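Cruciform cutting endonuclease 1, mitochondrial (Schizosaccharomyces pombe, PDB 1KCF) resolves Holliday junctions in mitochondrial DNA as a homodimeric, metal-dependent endonuclease of the RuvC family that cuts at the point of strand exchange. Local coordinates at residues M94-L97 with S98-F102; A126-P129 with E130-R134; M194-E197 with L198-Q202; R249-C252 with K253-L256. One frame throughout, in Å; residues are numbered along the deposited sequence.

Interaction 1 (M94-L97 with S98-F102); sequences MADL and SIQLF
Ser98 folds its hydroxyl back over the carbonyl of Met94, one helical turn earlier in helix 91-109, with OG 2.9 Å from Met94 O. The torsion responsible is a chi1 of -59°, which sets OG beside its own backbone N. Two donors of one residue therefore grip a single acceptor: Ser98 N also bonds Met94 O, at 2.7 Å, and comes in nearly along the C=O axis. The hydroxyl takes a different approach, 44° out of the carbonyl plane, so it adds to the main-chain bond without displacing it. Further along, Ile99 N bonds Ala95 O at 2.9 Å, while the CG1 of Ile99 lies 3.0 Å from that same Ala95 O, with CD1 also close to that oxygen. Leu101 N continues the alpha-helical pattern to Leu97 O at 2.9 Å. On the exposed side, Gln100 CG passes 3.2 Å from Asp96 O. Met94 and Ser98 both pack against helix 128-151, on Met141 among others, whereas Leu97 meets Trp85; Ala95 touches Tyr147 of the second subunit. With an alanine at Ser98, Met94 O would probably keep its main-chain donor but lose the second one, leaving a small gap beside the helix-helix packing. The chemistry is that of a polar side chain made compatible with a buried helix face: the serine hydroxyl spends its hydrogen on its own helix and needs no partner from the neighbouring one for that proton.

Interaction 2 (A126-P129 with E130-R134); sequences ATIP and EWTLR
Thr132 OG1 and Thr132 N both bond Ile128 O, at 2.8 and 2.9 Å, and they reach it from opposite faces of the carbonyl plane. The hydroxyl stands 40° out of that plane, placed there by a chi1 of -68° that keeps OG1 beside the backbone N. Ile128 CG2 lies 3.9 Å from the same Thr132 OG1, the two side chains crossing at an angle. On either side in the sequence, Trp131 N donates to Thr127 O at 3.0 Å, and Leu133 N to Pro129 O at 3.1 Å. Thr127 OG1 accepts from Glu130 N at 3.3 Å, although the position of this oxygen is less certain. The methyl of Ala126 covers one face of the Arg134 guanidinium, offset toward its rim, with CB 3.8 Å from NH1. Arg134 and Glu130 pair through charge alone: NH2 is a long 3.7 Å from OE1, which lies well out of the guanidinium plane. Outside this shell, Tyr121 bonds Ala126 O through its hydroxyl and meets Trp131 edge-to-face, while Ile49 and Phe89 contact Arg134. Thr132 packs on Leu133 of the second subunit, which puts this turn at the dimer contact. The whole is a helix start with Thr127 as N-cap and Pro129 in the first turn, where a proline's missing N-H costs no helical bond.

Interaction 3 (M194-E197 with L198-Q202); sequences MVKE and LIDGQ
A Schellman motif closes helix 191-200, and the contact is nearly the last two turns leading into it. Gln202, with a positive phi of 60°, is the C-prime residue: its N bonds Ile199 O at 2.8 Å, and Lys203 N reaches back to Leu198 O. Before that the bonds are regular, Leu198 N to Met194 O at 3.0 Å and Asp200 N to Lys196 O at 2.9 Å. The final one, Gly201 N to Glu197 O, is short at 2.7 Å but bent, with an N-H...O angle of 135°, as the chain begins to leave helical geometry at Gly201. On the apolar side, Val195 CG1 meets Ile199 CD1 at 3.9 Å; the isoleucine's chi1 of -66° sets CG1 beside its own backbone N and against Val195 O, and the delta carbon ends beside the valine methyl. Both residues also pack on Trp215 of helix 209-217, and Val195 reaches Ala229 and Leu233 of helix 224-253. Leu198 turns to Trp175 of helix 168-179. Across the exposed side, the extended Lys196 chain crosses Asp200, its CG 3.7 Å from Asp200 OD1, but NZ stays 5.3 Å from that oxygen. Glu197 takes its charge partner elsewhere, in a salt bridge from OE1 to Lys189 NZ. A hydrocarbon strip of Val195, Ile199 and Leu198 thus holds the turn to the other helices, while the Lys196 and Asp200 charges, opposite but not in contact, probably attract each other only modestly across the exposed side.

Interaction 4 (R249-C252 with K253-L256); sequences RNFC and KQFL
Lys253 N is shared between two carbonyls at the end of helix 224-253: it bonds Arg249 O at 3.2 Å in the alpha-helical way, and Asn250 O more weakly. Its ammonium is also engaged: a chi1 of -77° sets CG beside the backbone N, and the extended chain then runs alongside Asn250, bringing NZ to 3.2 Å from Asn250 OD1 at a C=O...N angle of 171°. The bonds that reach Phe251 O, from Gln254 N and Gln254 NE2, are both weak. That NE2 stands 3.4 Å from Phe251 CE1 as well. Phe255 N is better placed, 3.1 Å from Cys252 O, though it sits well above the carbonyl plane, in keeping with a chain that tightens into the type I turn 253-256. The phenylalanines form a T-shaped pair: the edge of Phe255 is directed to the face of Phe251, centroids 5.8 Å apart and planes at 84°. Replacing Phe255 by an alanine would probably leave the Phe251 face without its edge-on partner and open a gap toward Leu28 of helix 26-33. That helix also receives Cys252, while Arg249 NE donates to Ser34 O just beyond it. The helix thus ends by a change of spacing: the i to i+4 bond of Lys253 N gives way to i to i+3 bonds from Gln254 N and Phe255 N, Gln254 NE2 adds a weak side-chain donor to Phe251 O, and Lys253 NZ pairs with the Asn250 side chain.

The four contacts follow one another along the chain, and interactions 1 and 2 touch: Met94 CE lies 3.8 Å from Arg134 O, where helix 91-109 packs on helix 128-151. Interaction 3 is on the other side of the chain's centre from interaction 1, their centres about 34 Å apart. Both interactions 2 and 3 nevertheless approach the magnesium-binding aspartates: the side chain of Trp131 is about 8 Å from that of Asp46, and that of Val195 about 8 Å from that of Asp230. Interaction 4 is remote, its centre about 44 Å from those of interactions 1 and 2, but it closes helix 224-253, which carries Asp230.

Interaction 1 (M94-L97 with S98-F102)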
loop_
_atom_site.group_PDB
_atom_site.type_symbol
_atom_site.label_atom_id
_atom_site.label_comp_id
_atom_site.label_asym_id
_atom_site.label_seq_id
_atom_site.Cartn_x
_atom_site.Cartn_y
_atom_site.Cartn_z
ATOM N N MET A 94 9.798 -1.910 1.273
ATOM C CA MET A 94 8.782 -1.087 1.913
ATOM C C MET A 94 7.894 -1.927 2.826
ATOM O O MET A 94 7.479 -1.471 3.889
ATOM C CB MET A 94 7.936 -0.375 0.855
ATOM C CG MET A 94 8.660 0.782 0.173
ATOM S SD MET A 94 9.198 2.042 1.359
ATOM C CE MET A 94 7.614 2.732 1.842
ATOM N N ALA A 95 7.609 -3.156 2.409
ATOM C CA ALA A 95 6.785 -4.050 3.213
ATOM C C ALA A 95 7.516 -4.265 4.524
ATOM O O ALA A 95 6.911 -4.278 5.592
ATOM C CB ALA A 95 6.592 -5.373 2.494
ATOM N N ASP A 96 8.833 -4.418 4.430
ATOM C CA ASP A 96 9.674 -4.622 5.602
ATOM C C ASP A 96 9.565 -3.431 6.551
ATOM O O ASP A 96 9.447 -3.599 7.763
ATOM C CB ASP A 96 11.130 -4.806 5.175
ATOM C CG ASP A 96 12.068 -4.959 6.353
ATOM O OD1 ASP A 96 11.878 -5.900 7.149
ATOM O OD2 ASP A 96 12.996 -4.134 6.483
ATOM N N LEU A 97 9.616 -2.226 5.994
ATOM C CA LEU A 97 9.510 -1.018 6.801
ATOM C C LEU A 97 8.102 -0.896 7.387
ATOM O O LEU A 97 7.937 -0.567 8.563
ATOM C CB LEU A 97 9.825 0.219 5.953
ATOM C CG LEU A 97 9.707 1.588 6.631
ATOM C CD1 LEU A 97 10.764 1.729 7.717
ATOM C CD2 LEU A 97 9.874 2.678 5.589
ATOM N N SER A 98 7.093 -1.162 6.563
ATOM C CA SER A 98 5.711 -1.069 7.012
ATOM C C SER A 98 5.424 -2.029 8.160
ATOM O O SER A 98 4.715 -1.682 9.104
ATOM C CB SER A 98 4.756 -1.362 5.856
ATOM O OG SER A 98 4.964 -0.460 4.785
ATOM N N ILE A 99 5.979 -3.234 8.079
ATOM C CA ILE A 99 5.764 -4.239 9.112
ATOM C C ILE A 99 6.410 -3.842 10.437
ATOM O O ILE A 99 5.798 -3.990 11.492
ATOM C CB ILE A 99 6.278 -5.619 8.635
ATOM C CG1 ILE A 99 5.398 -6.099 7.478
ATOM C CG2 ILE A 99 6.251 -6.632 9.777
ATOM C CD1 ILE A 99 5.904 -7.343 6.774
ATOM N N GLN A 100 7.633 -3.324 10.391
ATOM C CA GLN A 100 8.298 -2.901 11.621
ATOM C C GLN A 100 7.546 -1.714 12.217
ATOM O O GLN A 100 7.249 -1.679 13.411
ATOM C CB GLN A 100 9.742 -2.472 11.349
ATOM C CG GLN A 100 10.623 -3.516 10.692
ATOM C CD GLN A 100 12.085 -3.102 10.690
ATOM O OE1 GLN A 100 12.796 -3.279 9.696
ATOM N NE2 GLN A 100 12.543 -2.549 11.809
ATOM N N LEU A 101 7.247 -0.734 11.372
ATOM C CA LEU A 101 6.542 0.457 11.816
ATOM C C LEU A 101 5.197 0.077 12.422
ATOM O O LEU A 101 4.789 0.628 13.438
ATOM C CB LEU A 101 6.337 1.406 10.636
ATOM C CG LEU A 101 5.973 2.855 10.953
ATOM C CD1 LEU A 101 6.939 3.430 11.994
ATOM C CD2 LEU A 101 6.031 3.669 9.661
ATOM N N PHE A 102 4.522 -0.879 11.794
ATOM C CA PHE A 102 3.223 -1.341 12.262
ATOM C C PHE A 102 3.338 -1.980 13.645
ATOM O O PHE A 102 2.599 -1.625 14.562
ATOM C CB PHE A 102 2.646 -2.355 11.276
ATOM C CG PHE A 102 1.264 -2.827 11.628
ATOM C CD1 PHE A 102 0.150 -2.057 11.307
ATOM C CD2 PHE A 102 1.077 -4.038 12.289
ATOM C CE1 PHE A 102 -1.134 -2.489 11.640
ATOM C CE2 PHE A 102 -0.199 -4.479 12.628
ATOM C CZ PHE A 102 -1.309 -3.704 12.304
#

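Interaction 2 (A126-P129 with E130-R134)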
loop_
_atom_site.group_PDB
_atom_site.type_symbol
_atom_site.label_atom_id
_atom_site.label_comp_id
_atom_site.label_asym_id
_atom_site.label_seq_id
_atom_site.Cartn_x
_atom_site.Cartn_y
_atom_site.Cartn_z
ATOM N N ALA A 126 12.136 15.440 -1.399
ATOM C CA ALA A 126 12.254 14.588 -2.569
ATOM C C ALA A 126 11.431 15.135 -3.714
ATOM O O ALA A 126 10.729 16.135 -3.563
ATOM C CB ALA A 126 11.805 13.175 -2.230
ATOM N N THR A 127 11.523 14.473 -4.862
ATOM C CA THR A 127 10.787 14.893 -6.043
ATOM C C THR A 127 9.336 14.502 -5.853
ATOM O O THR A 127 9.018 13.700 -4.974
ATOM C CB THR A 127 11.343 14.221 -7.315
ATOM O OG1 THR A 127 11.082 12.815 -7.273
ATOM C CG2 THR A 127 12.856 14.437 -7.409
ATOM N N ILE A 128 8.454 15.076 -6.661
ATOM C CA ILE A 128 7.036 14.773 -6.555
ATOM C C ILE A 128 6.762 13.288 -6.807
ATOM O O ILE A 128 6.069 12.640 -6.023
ATOM C CB ILE A 128 6.206 15.613 -7.554
ATOM C CG1 ILE A 128 6.259 17.094 -7.166
ATOM C CG2 ILE A 128 4.760 15.124 -7.571
ATOM C CD1 ILE A 128 5.581 17.411 -5.838
ATOM N N PRO A 129 7.310 12.731 -7.904
ATOM C CA PRO A 129 7.096 11.315 -8.221
ATOM C C PRO A 129 7.558 10.376 -7.110
ATOM O O PRO A 129 6.838 9.458 -6.721
ATOM C CB PRO A 129 7.908 11.119 -9.502
ATOM C CG PRO A 129 7.888 12.481 -10.136
ATOM C CD PRO A 129 8.117 13.382 -8.952
ATOM N N GLU A 130 8.765 10.610 -6.607
ATOM C CA GLU A 130 9.317 9.766 -5.555
ATOM C C GLU A 130 8.513 9.858 -4.261
ATOM O O GLU A 130 8.165 8.840 -3.665
ATOM C CB GLU A 130 10.772 10.147 -5.284
ATOM C CG GLU A 130 11.660 10.097 -6.512
ATOM C CD GLU A 130 13.097 10.486 -6.210
ATOM O OE1 GLU A 130 13.306 11.470 -5.465
ATOM O OE2 GLU A 130 14.015 9.813 -6.728
ATOM N N TRP A 131 8.217 11.080 -3.834
ATOM C CA TRP A 131 7.467 11.297 -2.606
ATOM C C TRP A 131 6.083 10.667 -2.690
ATOM O O TRP A 131 5.641 9.992 -1.760
ATOM C CB TRP A 131 7.314 12.790 -2.336
ATOM C CG TRP A 131 6.685 13.080 -1.019
ATOM C CD1 TRP A 131 7.284 13.024 0.210
ATOM C CD2 TRP A 131 5.324 13.464 -0.789
ATOM N NE1 TRP A 131 6.379 13.352 1.189
ATOM C CE2 TRP A 131 5.171 13.626 0.604
ATOM C CE3 TRP A 131 4.223 13.685 -1.623
ATOM C CZ2 TRP A 131 3.952 14.003 1.182
ATOM C CZ3 TRP A 131 3.013 14.059 -1.050
ATOM C CH2 TRP A 131 2.889 14.214 0.342
ATOM N N THR A 132 5.406 10.914 -3.806
ATOM C CA THR A 132 4.072 10.383 -4.047
ATOM C C THR A 132 4.050 8.863 -3.942
ATOM O O THR A 132 3.160 8.294 -3.315
ATOM C CB THR A 132 3.562 10.798 -5.439
ATOM O OG1 THR A 132 3.326 12.210 -5.452
ATOM C CG2 THR A 132 2.269 10.072 -5.786
ATOM N N LEU A 133 5.037 8.212 -4.551
ATOM C CA LEU A 133 5.121 6.756 -4.524
ATOM C C LEU A 133 5.461 6.213 -3.138
ATOM O O LEU A 133 4.851 5.246 -2.678
ATOM C CB LEU A 133 6.156 6.272 -5.547
ATOM C CG LEU A 133 5.723 6.357 -7.018
ATOM C CD1 LEU A 133 6.915 6.115 -7.938
ATOM C CD2 LEU A 133 4.616 5.334 -7.283
ATOM N N ARG A 134 6.428 6.838 -2.476
ATOM C CA ARG A 134 6.845 6.411 -1.146
ATOM C C ARG A 134 5.715 6.488 -0.123
ATOM O O ARG A 134 5.437 5.512 0.565
ATOM C CB ARG A 134 8.006 7.268 -0.642
ATOM C CG ARG A 134 9.236 7.263 -1.518
ATOM C CD ARG A 134 10.263 8.246 -0.968
ATOM N NE ARG A 134 11.392 8.435 -1.874
ATOM C CZ ARG A 134 12.446 9.199 -1.603
ATOM N NH1 ARG A 134 12.515 9.849 -0.448
ATOM N NH2 ARG A 134 13.429 9.317 -2.487
#

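Interaction 3 (M194-E197 with L198-Q202)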
loop_
_atom_site.group_PDB
_atom_site.type_symbol
_atom_site.label_atom_id
_atom_site.label_comp_id
_atom_site.label_asym_id
_atom_site.label_seq_id
_atom_site.Cartn_x
_atom_site.Cartn_y
_atom_site.Cartn_z
ATOM N N MET A 194 0.397 28.108 16.112
ATOM C CA MET A 194 -0.902 27.640 16.577
ATOM C C MET A 194 -0.729 26.706 17.767
ATOM O O MET A 194 -1.443 26.826 18.757
ATOM C CB MET A 194 -1.660 26.918 15.459
ATOM C CG MET A 194 -2.058 27.817 14.305
ATOM S SD MET A 194 -3.293 27.066 13.207
ATOM C CE MET A 194 -2.256 26.200 12.062
ATOM N N VAL A 195 0.225 25.782 17.672
ATOM C CA VAL A 195 0.477 24.836 18.749
ATOM C C VAL A 195 1.032 25.541 19.972
ATOM O O VAL A 195 0.655 25.232 21.101
ATOM C CB VAL A 195 1.467 23.739 18.315
ATOM C CG1 VAL A 195 1.818 22.848 19.509
ATOM C CG2 VAL A 195 0.848 22.906 17.201
ATOM N N LYS A 196 1.934 26.487 19.740
ATOM C CA LYS A 196 2.537 27.251 20.826
ATOM C C LYS A 196 1.430 27.961 21.596
ATOM O O LYS A 196 1.459 28.047 22.825
ATOM C CB LYS A 196 3.526 28.273 20.257
ATOM C CG LYS A 196 4.164 29.162 21.303
ATOM C CD LYS A 196 5.207 30.075 20.686
ATOM C CE LYS A 196 5.777 31.027 21.727
ATOM N NZ LYS A 196 6.888 31.855 21.179
ATOM N N GLU A 197 0.442 28.459 20.863
ATOM C CA GLU A 197 -0.684 29.151 21.469
ATOM C C GLU A 197 -1.518 28.162 22.274
ATOM O O GLU A 197 -1.924 28.445 23.400
ATOM C CB GLU A 197 -1.546 29.789 20.383
ATOM C CG GLU A 197 -2.719 30.585 20.916
ATOM C CD GLU A 197 -3.569 31.164 19.807
ATOM O OE1 GLU A 197 -2.995 31.778 18.882
ATOM O OE2 GLU A 197 -4.808 31.011 19.867
ATOM N N LEU A 198 -1.773 26.999 21.685
ATOM C CA LEU A 198 -2.554 25.967 22.351
ATOM C C LEU A 198 -1.896 25.545 23.659
ATOM O O LEU A 198 -2.576 25.325 24.659
ATOM C CB LEU A 198 -2.721 24.754 21.428
ATOM C CG LEU A 198 -3.661 24.996 20.245
ATOM C CD1 LEU A 198 -3.666 23.795 19.316
ATOM C CD2 LEU A 198 -5.060 25.270 20.771
ATOM N N ILE A 199 -0.571 25.436 23.647
ATOM C CA ILE A 199 0.180 25.050 24.838
ATOM C C ILE A 199 0.144 26.160 25.888
ATOM O O ILE A 199 -0.191 25.921 27.051
ATOM C CB ILE A 199 1.655 24.749 24.490
ATOM C CG1 ILE A 199 1.733 23.503 23.605
ATOM C CG2 ILE A 199 2.468 24.573 25.768
ATOM C CD1 ILE A 199 3.123 23.182 23.117
ATOM N N ASP A 200 0.492 27.373 25.469
ATOM C CA ASP A 200 0.502 28.516 26.372
ATOM C C ASP A 200 -0.902 28.780 26.904
ATOM O O ASP A 200 -1.068 29.327 27.994
ATOM C CB ASP A 200 1.031 29.759 25.649
ATOM C CG ASP A 200 2.453 29.577 25.126
ATOM O OD1 ASP A 200 3.011 30.549 24.569
ATOM O OD2 ASP A 200 3.017 28.469 25.265
ATOM N N GLY A 201 -1.911 28.386 26.132
ATOM C CA GLY A 201 -3.285 28.586 26.556
ATOM C C GLY A 201 -3.801 27.410 27.368
ATOM O O GLY A 201 -4.981 27.349 27.717
ATOM N N GLN A 202 -2.909 26.470 27.665
ATOM C CA GLN A 202 -3.259 25.285 28.438
ATOM C C GLN A 202 -4.348 24.427 27.788
ATOM O O GLN A 202 -5.068 23.707 28.481
ATOM C CB GLN A 202 -3.710 25.684 29.844
ATOM C CG GLN A 202 -2.651 26.386 30.678
ATOM C CD GLN A 202 -3.134 26.677 32.088
ATOM O OE1 GLN A 202 -4.070 27.456 32.287
ATOM N NE2 GLN A 202 -2.502 26.045 33.075
#

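Interaction 4 (R249-C252 with K253-L256)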
loop_
_atom_site.group_PDB
_atom_site.type_symbol
_atom_site.label_atom_id
_atom_site.label_comp_id
_atom_site.label_asym_id
_atom_site.label_seq_id
_atom_site.Cartn_x
_atom_site.Cartn_y
_atom_site.Cartn_z
ATOM N N ARG A 249 -24.490 16.462 17.804
ATOM C CA ARG A 249 -25.331 15.371 17.324
ATOM C C ARG A 249 -26.769 15.566 17.788
ATOM O O ARG A 249 -27.687 15.665 16.967
ATOM C CB ARG A 249 -24.823 14.014 17.818
ATOM C CG ARG A 249 -23.580 13.504 17.110
ATOM C CD ARG A 249 -23.357 12.034 17.420
ATOM N NE ARG A 249 -22.071 11.542 16.931
ATOM C CZ ARG A 249 -20.907 11.750 17.539
ATOM N NH1 ARG A 249 -20.859 12.443 18.669
ATOM N NH2 ARG A 249 -19.789 11.259 17.019
ATOM N N ASN A 250 -26.963 15.622 19.103
ATOM C CA ASN A 250 -28.300 15.807 19.652
ATOM C C ASN A 250 -28.901 17.132 19.233
ATOM O O ASN A 250 -30.100 17.225 18.987
ATOM C CB ASN A 250 -28.279 15.706 21.177
ATOM C CG ASN A 250 -28.045 14.293 21.653
ATOM O OD1 ASN A 250 -28.423 13.334 20.979
ATOM N ND2 ASN A 250 -27.435 14.151 22.822
ATOM N N PHE A 251 -28.068 18.158 19.138
ATOM C CA PHE A 251 -28.546 19.473 18.740
ATOM C C PHE A 251 -29.155 19.453 17.331
ATOM O O PHE A 251 -30.222 20.027 17.098
ATOM C CB PHE A 251 -27.399 20.485 18.795
ATOM C CG PHE A 251 -27.795 21.866 18.376
ATOM C CD1 PHE A 251 -28.639 22.632 19.170
ATOM C CD2 PHE A 251 -27.365 22.385 17.163
ATOM C CE1 PHE A 251 -29.046 23.892 18.763
ATOM C CE2 PHE A 251 -27.766 23.642 16.747
ATOM C CZ PHE A 251 -28.612 24.398 17.549
ATOM N N CYS A 252 -28.475 18.792 16.399
ATOM C CA CYS A 252 -28.945 18.715 15.018
ATOM C C CYS A 252 -30.186 17.850 14.825
ATOM O O CYS A 252 -30.923 18.034 13.859
ATOM C CB CYS A 252 -27.827 18.216 14.102
ATOM S SG CYS A 252 -26.520 19.424 13.830
ATOM N N LYS A 253 -30.417 16.903 15.726
ATOM C CA LYS A 253 -31.599 16.050 15.629
ATOM C C LYS A 253 -32.858 16.919 15.633
ATOM O O LYS A 253 -33.872 16.563 15.032
ATOM C CB LYS A 253 -31.655 15.075 16.805
ATOM C CG LYS A 253 -30.721 13.888 16.699
ATOM C CD LYS A 253 -30.799 13.041 17.958
ATOM C CE LYS A 253 -29.905 11.820 17.866
ATOM N NZ LYS A 253 -29.791 11.130 19.181
ATOM N N GLN A 254 -32.777 18.057 16.321
ATOM C CA GLN A 254 -33.887 19.003 16.425
ATOM C C GLN A 254 -34.561 19.286 15.095
ATOM O O GLN A 254 -35.768 19.522 15.034
ATOM C CB GLN A 254 -33.399 20.338 16.990
ATOM C CG GLN A 254 -33.264 20.386 18.487
ATOM C CD GLN A 254 -33.008 21.793 18.990
ATOM O OE1 GLN A 254 -33.554 22.204 20.009
ATOM N NE2 GLN A 254 -32.169 22.538 18.278
ATOM N N PHE A 255 -33.771 19.281 14.032
ATOM C CA PHE A 255 -34.289 19.566 12.708
ATOM C C PHE A 255 -34.598 18.285 11.944
ATOM O O PHE A 255 -34.472 18.228 10.719
ATOM C CB PHE A 255 -33.276 20.433 11.965
ATOM C CG PHE A 255 -32.662 21.503 12.831
ATOM C CD1 PHE A 255 -31.346 21.391 13.273
ATOM C CD2 PHE A 255 -33.417 22.595 13.251
ATOM C CE1 PHE A 255 -30.790 22.353 14.121
ATOM C CE2 PHE A 255 -32.872 23.563 14.098
ATOM C CZ PHE A 255 -31.556 23.442 14.534
ATOM N N LEU A 256 -35.010 17.261 12.689
ATOM C CA LEU A 256 -35.364 15.962 12.126
ATOM C C LEU A 256 -36.472 15.310 12.957
ATOM O O LEU A 256 -36.819 15.872 14.018
ATOM C CB LEU A 256 -34.143 15.039 12.102
ATOM C CG LEU A 256 -32.967 15.446 11.214
ATOM C CD1 LEU A 256 -31.861 14.408 11.334
ATOM C CD2 LEU A 256 -33.430 15.569 9.772
#